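Local coordinates for internalin (PDB 4FMZ), which is a leucine-rich-repeat internalin of Listeria monocytogenes that probably takes part in adhesion to, and invasion of, host cells, at residues M134-L139 against L157-V162; D178-S183 against S200-T205; T221-L226 against A240-L245. One frame throughout, in Å; residues are numbered along the deposited sequence.

Contact 1: residues M134-L139 against L157-V162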
loop_
_atom_site.group_PDB
_atom_site.type_symbol
_atom_site.label_atom_id
_atom_site.label_comp_id
_atom_site.label_asym_id
_atom_site.label_seq_id
_atom_site.Cartn_x
_atom_site.Cartn_y
_atom_site.Cartn_z
HETATM N N MSE A 134 13.816 9.510 2.459
HETATM C CA MSE A 134 12.784 8.578 1.960
HETATM C C MSE A 134 11.438 9.282 1.724
HETATM O O MSE A 134 10.937 9.986 2.602
HETATM C CB MSE A 134 12.575 7.389 2.921
HETATM C CG MSE A 134 11.943 6.158 2.243
HETATM SE SE MSE A 134 12.999 5.393 0.777
HETATM C CE MSE A 134 14.568 4.831 1.817
ATOM N N TYR A 135 10.899 9.105 0.511
ATOM C CA TYR A 135 9.637 9.676 0.046
ATOM C C TYR A 135 8.587 8.572 -0.111
ATOM O O TYR A 135 7.427 8.791 0.225
ATOM C CB TYR A 135 9.855 10.419 -1.282
ATOM C CG TYR A 135 8.599 10.980 -1.913
ATOM C CD1 TYR A 135 8.139 12.250 -1.584
ATOM C CD2 TYR A 135 7.930 10.287 -2.921
ATOM C CE1 TYR A 135 7.021 12.800 -2.208
ATOM C CE2 TYR A 135 6.796 10.817 -3.535
ATOM C CZ TYR A 135 6.347 12.077 -3.174
ATOM O OH TYR A 135 5.247 12.637 -3.775
ATOM N N SER A 136 8.984 7.400 -0.624
ATOM C CA SER A 136 8.077 6.274 -0.818
ATOM C C SER A 136 8.762 4.973 -0.412
ATOM O O SER A 136 9.825 4.646 -0.936
ATOM C CB SER A 136 7.614 6.208 -2.269
ATOM O OG SER A 136 6.746 5.103 -2.451
ATOM N N LEU A 137 8.157 4.249 0.534
ATOM C CA LEU A 137 8.715 3.013 1.044
ATOM C C LEU A 137 7.702 1.888 0.993
ATOM O O LEU A 137 6.562 2.063 1.404
ATOM C CB LEU A 137 9.208 3.227 2.485
ATOM C CG LEU A 137 9.866 2.032 3.196
ATOM C CD1 LEU A 137 11.206 1.647 2.534
ATOM C CD2 LEU A 137 10.067 2.350 4.674
ATOM N N ASN A 138 8.126 0.725 0.501
ATOM C CA ASN A 138 7.262 -0.450 0.422
ATOM C C ASN A 138 7.906 -1.628 1.158
ATOM O O ASN A 138 8.882 -2.218 0.669
ATOM C CB ASN A 138 6.950 -0.827 -1.045
ATOM C CG ASN A 138 5.927 -1.935 -1.176
ATOM O OD1 ASN A 138 5.495 -2.540 -0.189
ATOM N ND2 ASN A 138 5.539 -2.256 -2.408
ATOM N N LEU A 139 7.338 -1.976 2.316
ATOM C CA LEU A 139 7.780 -3.105 3.153
ATOM C C LEU A 139 6.718 -4.234 3.168
ATOM O O LEU A 139 6.756 -5.135 4.023
ATOM C CB LEU A 139 8.077 -2.628 4.589
ATOM C CG LEU A 139 9.274 -1.665 4.750
ATOM C CD1 LEU A 139 9.390 -1.191 6.191
ATOM C CD2 LEU A 139 10.574 -2.312 4.305
ATOM N N LEU A 157 8.517 11.294 4.443
ATOM C CA LEU A 157 7.830 10.146 3.828
ATOM C C LEU A 157 6.384 10.472 3.470
ATOM O O LEU A 157 5.608 10.888 4.337
ATOM C CB LEU A 157 7.885 8.900 4.733
ATOM C CG LEU A 157 7.533 7.550 4.060
ATOM C CD1 LEU A 157 8.640 7.086 3.120
ATOM C CD2 LEU A 157 7.318 6.486 5.087
ATOM N N ASN A 158 6.038 10.274 2.181
ATOM C CA ASN A 158 4.702 10.543 1.634
ATOM C C ASN A 158 3.907 9.270 1.365
ATOM O O ASN A 158 2.674 9.320 1.344
ATOM C CB ASN A 158 4.808 11.341 0.331
ATOM C CG ASN A 158 5.019 12.825 0.507
ATOM O OD1 ASN A 158 4.331 13.647 -0.111
ATOM N ND2 ASN A 158 6.007 13.209 1.307
ATOM N N TYR A 159 4.596 8.141 1.110
ATOM C CA TYR A 159 3.939 6.866 0.798
ATOM C C TYR A 159 4.559 5.734 1.597
ATOM O O TYR A 159 5.780 5.592 1.602
ATOM C CB TYR A 159 4.023 6.568 -0.710
ATOM C CG TYR A 159 3.353 7.624 -1.560
ATOM C CD1 TYR A 159 4.055 8.739 -2.003
ATOM C CD2 TYR A 159 2.018 7.500 -1.936
ATOM C CE1 TYR A 159 3.433 9.735 -2.752
ATOM C CE2 TYR A 159 1.392 8.474 -2.711
ATOM C CZ TYR A 159 2.105 9.586 -3.119
ATOM O OH TYR A 159 1.482 10.542 -3.874
ATOM N N LEU A 160 3.720 4.950 2.300
ATOM C CA LEU A 160 4.189 3.819 3.098
ATOM C C LEU A 160 3.254 2.614 3.011
ATOM O O LEU A 160 2.053 2.752 3.245
ATOM C CB LEU A 160 4.363 4.210 4.571
ATOM C CG LEU A 160 4.847 3.107 5.544
ATOM C CD1 LEU A 160 6.242 2.554 5.145
ATOM C CD2 LEU A 160 4.836 3.611 6.982
ATOM N N THR A 161 3.837 1.424 2.754
ATOM C CA THR A 161 3.121 0.143 2.743
ATOM C C THR A 161 3.826 -0.838 3.677
ATOM O O THR A 161 5.004 -1.136 3.477
ATOM C CB THR A 161 3.028 -0.435 1.321
ATOM O OG1 THR A 161 2.402 0.519 0.467
ATOM C CG2 THR A 161 2.272 -1.782 1.270
ATOM N N VAL A 162 3.107 -1.330 4.691
ATOM C CA VAL A 162 3.582 -2.365 5.618
ATOM C C VAL A 162 2.412 -3.338 5.728
ATOM O O VAL A 162 1.388 -2.980 6.299
ATOM C CB VAL A 162 4.082 -1.859 7.004
ATOM C CG1 VAL A 162 4.595 -3.028 7.850
ATOM C CG2 VAL A 162 5.162 -0.783 6.870
#
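Tyr135 O holds two backbone N-H groups of the facing segment. Asn158 N reaches Tyr135 O at 2.8 Å, tilted out of the carbonyl plane. Tyr159 N approaches the same oxygen in that plane. Three more backbone bonds follow, with the donor changing sides each time: Leu137 N to Tyr159 O, Thr161 N to Leu137 O and Leu139 N to Thr161 O. The Leu139 N to Thr161 O bond is 2.7 Å long. CA-H groups of Ser136 and Leu160 also face carbonyl oxygens across the gap. Strands 136-138 and 159-161 are therefore parallel, their axes 4.8 Å apart. This is the ladder of a leucine-rich-repeat solenoid, in which each coil adds one short parallel strand.

Ser136, Asn138, Tyr159 and Thr161 line one face of these strands, and Leu137 and Leu160 point from the other into the core. There the branch CD1 of Leu157 carries much of the apolar contact. Leu157 CD1 lies 3.5 Å from CG of selenomethionine Met134 and also reaches Leu137 CB. Leu137 CD2 meets Leu160 CD1 at 3.9 Å, the two chains running side by side. Further along, Leu139 CB touches Val162 CG2.

The Tyr135 ring swings back to the second segment because CG is anti to the backbone N (chi1 176°). Asn158 CB sits over one face of the Tyr135 ring, 3.9 Å from its centroid, as a CH-pi contact. The Asn158 amide is tilted 25° from the ring, and its ND2 bonds Gly156 O. The Tyr135 and Tyr159 rings meet obliquely, with planes at 57°. Asn138 OD1 lies alongside Thr161 CB and CG2, while accepting a bond from Gly140 N.

Contact 2: residues D178-S183 against S200-T205; sequences DLYSLS and SLHYFT. With EDO (1,2-ethanediol), chain C.
Leu201 CD1 touches two leucines of the facing segment, 3.8 Å from Leu179 CB and also against Leu182 CB. Leu182 CD2 runs alongside the Phe204 ring and meets its CE1 at 3.8 Å. Leu182 O lies at the edge of that ring, in its plane. Leu182 and Phe204 point into the core of the leucine-rich-repeat solenoid, where Leu160 and Leu226 continue the row on neighbouring strands.

Backbone bonds join the parallel strands 181-183 and 203-205. Tyr180 O accepts from both His202 N and Tyr203 N. Leu182 then uses its N-H on Tyr203 O and its carbonyl on Thr205 N.

At the start of the strands the rings of Tyr180, His202 and Tyr203 cluster. The imidazole forms an offset stack with Tyr180, centroids 4.4 Å apart and planes at 22°. His202 CB covers the same phenol ring toward its rim. His202 CG lies beside its backbone N (chi1 -74°), which sends the imidazole back toward Ser200. There His202 ND1 donates to Ser200 O at 2.6 Å. The oxygen lies in the imidazole plane, but the donor stands above the carbonyl plane. The Tyr203 and Tyr180 rings meet obliquely, Tyr203 CE2 lying 3.6 Å from Tyr180 CE2.

Water bridges the polar margin. One molecule donates to Leu179 O and accepts from Ser200 N. Another is 2.7 Å from Tyr203 OH and makes a weak bond to Tyr180 OH. Ser181 OG binds O2 of an ethanediol, probably from the crystallisation liquor. Ser183 OG packs against Thr205 CG2, and Thr205 OG1 pairs with Asn185 OD1.

The ND1 bond probably helps to fix the rotation of the imidazole in its stack. It also requires a proton on ND1, so the ring is probably either the ND1-H tautomer or, if NE2 is protonated too, a cation.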
loop_
_atom_site.group_PDB
_atom_site.type_symbol
_atom_site.label_atom_id
_atom_site.label_comp_id
_atom_site.label_asym_id
_atom_site.label_seq_id
_atom_site.Cartn_x
_atom_site.Cartn_y
_atom_site.Cartn_z
ATOM N N ASP A 178 4.027 13.767 7.089
ATOM C CA ASP A 178 3.867 14.148 5.681
ATOM C C ASP A 178 3.157 13.037 4.893
ATOM O O ASP A 178 2.921 13.209 3.690
ATOM C CB ASP A 178 5.209 14.476 5.019
ATOM C CG ASP A 178 5.668 15.908 5.210
ATOM O OD1 ASP A 178 4.802 16.790 5.439
ATOM O OD2 ASP A 178 6.883 16.160 5.078
ATOM N N LEU A 179 2.823 11.903 5.555
ATOM C CA LEU A 179 2.173 10.776 4.882
ATOM C C LEU A 179 0.890 11.206 4.211
ATOM O O LEU A 179 0.050 11.874 4.817
ATOM C CB LEU A 179 1.910 9.590 5.816
ATOM C CG LEU A 179 3.084 8.625 6.054
ATOM C CD1 LEU A 179 2.700 7.598 7.108
ATOM C CD2 LEU A 179 3.494 7.897 4.775
ATOM N N TYR A 180 0.786 10.866 2.930
ATOM C CA TYR A 180 -0.350 11.173 2.068
ATOM C C TYR A 180 -1.184 9.924 1.862
ATOM O O TYR A 180 -2.413 9.994 1.836
ATOM C CB TYR A 180 0.155 11.691 0.710
ATOM C CG TYR A 180 -0.944 12.156 -0.207
ATOM C CD1 TYR A 180 -1.494 13.430 -0.080
ATOM C CD2 TYR A 180 -1.452 11.318 -1.192
ATOM C CE1 TYR A 180 -2.522 13.859 -0.911
ATOM C CE2 TYR A 180 -2.485 11.734 -2.027
ATOM C CZ TYR A 180 -3.014 13.008 -1.886
ATOM O OH TYR A 180 -4.007 13.448 -2.723
ATOM N N SER A 181 -0.510 8.783 1.695
ATOM C CA SER A 181 -1.137 7.480 1.471
ATOM C C SER A 181 -0.425 6.426 2.330
ATOM O O SER A 181 0.805 6.309 2.276
ATOM C CB SER A 181 -1.093 7.129 -0.010
ATOM O OG SER A 181 -1.626 5.832 -0.238
ATOM N N LEU A 182 -1.191 5.674 3.123
ATOM C CA LEU A 182 -0.645 4.669 4.044
ATOM C C LEU A 182 -1.405 3.355 3.972
ATOM O O LEU A 182 -2.631 3.359 4.091
ATOM C CB LEU A 182 -0.692 5.219 5.497
ATOM C CG LEU A 182 -0.430 4.245 6.667
ATOM C CD1 LEU A 182 1.032 3.757 6.698
ATOM C CD2 LEU A 182 -0.779 4.898 8.007
ATOM N N SER A 183 -0.672 2.229 3.842
ATOM C CA SER A 183 -1.267 0.904 3.859
ATOM C C SER A 183 -0.740 0.095 5.032
ATOM O O SER A 183 0.474 -0.056 5.193
ATOM C CB SER A 183 -1.028 0.147 2.553
ATOM O OG SER A 183 -1.712 -1.098 2.611
ATOM N N SER A 200 -2.124 14.974 7.325
ATOM C CA SER A 200 -2.008 15.120 5.871
ATOM C C SER A 200 -2.503 13.888 5.109
ATOM O O SER A 200 -2.497 13.893 3.872
ATOM C CB SER A 200 -0.555 15.383 5.473
ATOM O OG SER A 200 -0.175 16.718 5.765
ATOM N N LEU A 201 -2.887 12.823 5.827
ATOM C CA LEU A 201 -3.294 11.572 5.189
ATOM C C LEU A 201 -4.577 11.736 4.368
ATOM O O LEU A 201 -5.574 12.243 4.864
ATOM C CB LEU A 201 -3.443 10.462 6.238
ATOM C CG LEU A 201 -3.222 9.015 5.771
ATOM C CD1 LEU A 201 -1.800 8.811 5.215
ATOM C CD2 LEU A 201 -3.464 8.045 6.909
ATOM N N HIS A 202 -4.535 11.313 3.098
ATOM C CA HIS A 202 -5.691 11.392 2.202
ATOM C C HIS A 202 -6.197 9.989 1.847
ATOM O O HIS A 202 -7.341 9.842 1.441
ATOM C CB HIS A 202 -5.333 12.170 0.918
ATOM C CG HIS A 202 -5.212 13.649 1.099
ATOM N ND1 HIS A 202 -4.262 14.196 1.942
ATOM C CD2 HIS A 202 -5.849 14.652 0.452
ATOM C CE1 HIS A 202 -4.382 15.508 1.816
ATOM N NE2 HIS A 202 -5.335 15.829 0.938
ATOM N N TYR A 203 -5.327 8.969 1.964
ATOM C CA TYR A 203 -5.613 7.572 1.609
ATOM C C TYR A 203 -5.112 6.668 2.719
ATOM O O TYR A 203 -3.938 6.706 3.086
ATOM C CB TYR A 203 -4.977 7.222 0.225
ATOM C CG TYR A 203 -5.581 8.079 -0.865
ATOM C CD1 TYR A 203 -6.741 7.684 -1.520
ATOM C CD2 TYR A 203 -5.101 9.363 -1.118
ATOM C CE1 TYR A 203 -7.405 8.535 -2.397
ATOM C CE2 TYR A 203 -5.772 10.233 -1.973
ATOM C CZ TYR A 203 -6.921 9.812 -2.616
ATOM O OH TYR A 203 -7.560 10.646 -3.500
ATOM N N PHE A 204 -6.015 5.917 3.302
ATOM C CA PHE A 204 -5.686 5.019 4.399
ATOM C C PHE A 204 -6.392 3.673 4.215
ATOM O O PHE A 204 -7.608 3.619 4.038
ATOM C CB PHE A 204 -6.060 5.658 5.742
ATOM C CG PHE A 204 -5.735 4.883 7.000
ATOM C CD1 PHE A 204 -4.565 4.132 7.097
ATOM C CD2 PHE A 204 -6.543 4.992 8.128
ATOM C CE1 PHE A 204 -4.257 3.435 8.270
ATOM C CE2 PHE A 204 -6.223 4.316 9.307
ATOM C CZ PHE A 204 -5.083 3.539 9.366
ATOM N N THR A 205 -5.609 2.599 4.251
ATOM C CA THR A 205 -6.131 1.242 4.148
ATOM C C THR A 205 -5.492 0.433 5.292
ATOM O O THR A 205 -4.295 0.562 5.567
ATOM C CB THR A 205 -5.993 0.665 2.728
ATOM O OG1 THR A 205 -6.589 -0.636 2.684
ATOM C CG2 THR A 205 -4.569 0.617 2.214
HETATM C C1 EDO C . 0.111 2.960 0.404
HETATM O O1 EDO C . -0.917 2.281 -0.307
HETATM C C2 EDO C . 1.118 3.523 -0.610
HETATM O O2 EDO C . 0.441 4.483 -1.398
HETATM O O HOH W 1 -0.089 12.809 7.551
HETATM O O HOH W 2 -7.342 13.332 -3.177
#

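Contact 3: residues T221-L226 against A240-L245; sequences TRLNSL and ANLSQL
Thr221 CA meets Leu242 CD2 at 3.9 Å, the first direct touch along segment 240-245. Just before it, Asn241 takes part through water: one molecule donates to both Asn241 O and Thr221 O and accepts from Ser243 OG. The other branch of Leu242, CD1, faces Leu223 CD2 as the two side chains pass at an angle. Leu242 is the centre of an inverse gamma turn, closed by Ser243 N on Asn241 O. It also opens a type I turn that ends at Leu245.

Ser243 OG accepts a bond from Gln244 NE2 at 2.9 Å. This ties down the amide that Gln244 lays against Arg222. The guanidinium and amide planes are stacked, 16° apart. Gln244 CG sits over the centre of the guanidinium face, 3.5 Å from Arg222 CZ. The bend at chi2 (-49°) folds the Gln244 chain so that CG and the amide lie along the arginine. A second bridging water accepts from Gln244 N and donates to Thr221 O and Leu223 O. Gln244 O receives the CA-H of Asn224 at 3.5 Å, nearly in line, and also a bond from Thr246 OG1.

Leu245 closes the segment. Its N donates back to Leu242 O within the turn. Leu245 CD1 enters the core, 4.1 Å from Leu223 CD2 and also against Leu226 CB.

The contact joins two successive coils of the leucine-rich-repeat solenoid, where the chain leads into their strands. Leu223 and Leu226 pack on Phe204 of strand 203-205. Leu226 also packs on Leu248 of strand 247-249, so segment 221-226 lies between these two neighbours.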
loop_
_atom_site.group_PDB
_atom_site.type_symbol
_atom_site.label_atom_id
_atom_site.label_comp_id
_atom_site.label_asym_id
_atom_site.label_seq_id
_atom_site.Cartn_x
_atom_site.Cartn_y
_atom_site.Cartn_z
ATOM N N THR A 221 -8.502 15.007 8.616
ATOM C CA THR A 221 -9.577 15.852 8.088
ATOM C C THR A 221 -9.644 15.897 6.546
ATOM O O THR A 221 -10.713 16.183 6.013
ATOM C CB THR A 221 -9.508 17.270 8.668
ATOM O OG1 THR A 221 -8.339 17.924 8.184
ATOM C CG2 THR A 221 -9.578 17.300 10.206
ATOM N N ARG A 222 -8.546 15.623 5.836
ATOM C CA ARG A 222 -8.610 15.656 4.377
ATOM C C ARG A 222 -8.764 14.257 3.776
ATOM O O ARG A 222 -8.646 14.126 2.554
ATOM C CB ARG A 222 -7.388 16.371 3.776
ATOM C CG ARG A 222 -7.275 17.866 4.124
ATOM C CD ARG A 222 -8.534 18.678 3.847
ATOM N NE ARG A 222 -8.753 18.917 2.417
ATOM C CZ ARG A 222 -9.814 19.547 1.918
ATOM N NH1 ARG A 222 -10.778 19.981 2.722
ATOM N NH2 ARG A 222 -9.931 19.726 0.609
ATOM N N LEU A 223 -9.045 13.218 4.615
ATOM C CA LEU A 223 -9.200 11.831 4.154
ATOM C C LEU A 223 -10.207 11.722 3.021
ATOM O O LEU A 223 -11.333 12.217 3.130
ATOM C CB LEU A 223 -9.600 10.890 5.303
ATOM C CG LEU A 223 -9.184 9.410 5.150
ATOM C CD1 LEU A 223 -7.638 9.251 5.115
ATOM C CD2 LEU A 223 -9.740 8.596 6.283
ATOM N N ASN A 224 -9.772 11.094 1.916
ATOM C CA ASN A 224 -10.557 10.898 0.706
ATOM C C ASN A 224 -11.045 9.455 0.617
ATOM O O ASN A 224 -12.203 9.230 0.257
ATOM C CB ASN A 224 -9.719 11.270 -0.534
ATOM C CG ASN A 224 -10.419 11.011 -1.836
ATOM O OD1 ASN A 224 -10.585 9.864 -2.247
ATOM N ND2 ASN A 224 -10.841 12.063 -2.514
ATOM N N SER A 225 -10.168 8.483 0.916
ATOM C CA SER A 225 -10.517 7.065 0.857
ATOM C C SER A 225 -10.077 6.333 2.117
ATOM O O SER A 225 -8.954 6.520 2.591
ATOM C CB SER A 225 -9.899 6.406 -0.375
ATOM O OG SER A 225 -10.334 7.038 -1.568
ATOM N N LEU A 226 -10.968 5.512 2.661
ATOM C CA LEU A 226 -10.731 4.716 3.856
ATOM C C LEU A 226 -11.230 3.304 3.606
ATOM O O LEU A 226 -12.395 3.118 3.273
ATOM C CB LEU A 226 -11.412 5.345 5.109
ATOM C CG LEU A 226 -11.333 4.545 6.431
ATOM C CD1 LEU A 226 -9.911 4.488 6.973
ATOM C CD2 LEU A 226 -12.206 5.172 7.489
ATOM N N ALA A 240 -17.677 11.474 11.086
ATOM C CA ALA A 240 -18.740 12.465 10.907
ATOM C C ALA A 240 -18.343 13.780 10.228
ATOM O O ALA A 240 -19.166 14.322 9.482
ATOM C CB ALA A 240 -19.421 12.764 12.231
ATOM N N ASN A 241 -17.117 14.283 10.447
ATOM C CA ASN A 241 -16.700 15.565 9.868
ATOM C C ASN A 241 -15.690 15.427 8.730
ATOM O O ASN A 241 -15.149 16.439 8.274
ATOM C CB ASN A 241 -16.139 16.486 10.958
ATOM C CG ASN A 241 -17.084 16.703 12.112
ATOM O OD1 ASN A 241 -16.705 16.575 13.272
ATOM N ND2 ASN A 241 -18.341 16.992 11.823
ATOM N N LEU A 242 -15.473 14.204 8.226
ATOM C CA LEU A 242 -14.523 14.000 7.134
ATOM C C LEU A 242 -15.229 14.339 5.818
ATOM O O LEU A 242 -15.588 13.454 5.051
ATOM C CB LEU A 242 -13.937 12.569 7.159
ATOM C CG LEU A 242 -13.238 12.120 8.466
ATOM C CD1 LEU A 242 -12.672 10.736 8.313
ATOM C CD2 LEU A 242 -12.140 13.080 8.903
ATOM N N SER A 243 -15.383 15.657 5.563
ATOM C CA SER A 243 -16.085 16.262 4.421
ATOM C C SER A 243 -15.619 15.750 3.052
ATOM O O SER A 243 -16.405 15.718 2.103
ATOM C CB SER A 243 -15.937 17.783 4.457
ATOM O OG SER A 243 -14.625 18.215 4.130
ATOM N N GLN A 244 -14.353 15.369 2.946
ATOM C CA GLN A 244 -13.783 14.943 1.667
ATOM C C GLN A 244 -13.862 13.434 1.435
ATOM O O GLN A 244 -13.399 12.980 0.394
ATOM C CB GLN A 244 -12.309 15.411 1.550
ATOM C CG GLN A 244 -12.092 16.918 1.653
ATOM C CD GLN A 244 -13.005 17.725 0.763
ATOM O OE1 GLN A 244 -12.981 17.614 -0.463
ATOM N NE2 GLN A 244 -13.857 18.533 1.374
ATOM N N LEU A 245 -14.470 12.655 2.353
ATOM C CA LEU A 245 -14.533 11.199 2.180
ATOM C C LEU A 245 -15.408 10.828 0.954
ATOM O O LEU A 245 -16.550 11.271 0.855
ATOM C CB LEU A 245 -15.047 10.554 3.487
ATOM C CG LEU A 245 -14.624 9.118 3.767
ATOM C CD1 LEU A 245 -13.111 8.996 3.948
ATOM C CD2 LEU A 245 -15.313 8.609 5.014
HETATM O O HOH W 3 -12.346 14.278 4.710
HETATM O O HOH W 4 -13.076 18.060 6.383
#

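In the fold
From the N terminus the contacts come in series, and none nests in or crosses another. Contact 1 closes one coil of the solenoid, from strand 136-138 round to strand 159-161. The next coil leads from strand 159-161 to strand 181-183, where contacts 1 and 2 touch through probable backbone bonds such as Leu160 O to Ser183 N. Contact 2 closes the coil that ends at strand 203-205. Strand 225-227 then follows, with His202 O probably bonded to Asn224 N. Contact 3 closes the following coil at the approach to strand 247-249. Contacts 1 and 3 do not touch, their centres about 21 Å apart, with contact 2 linking them along the row of parallel strands.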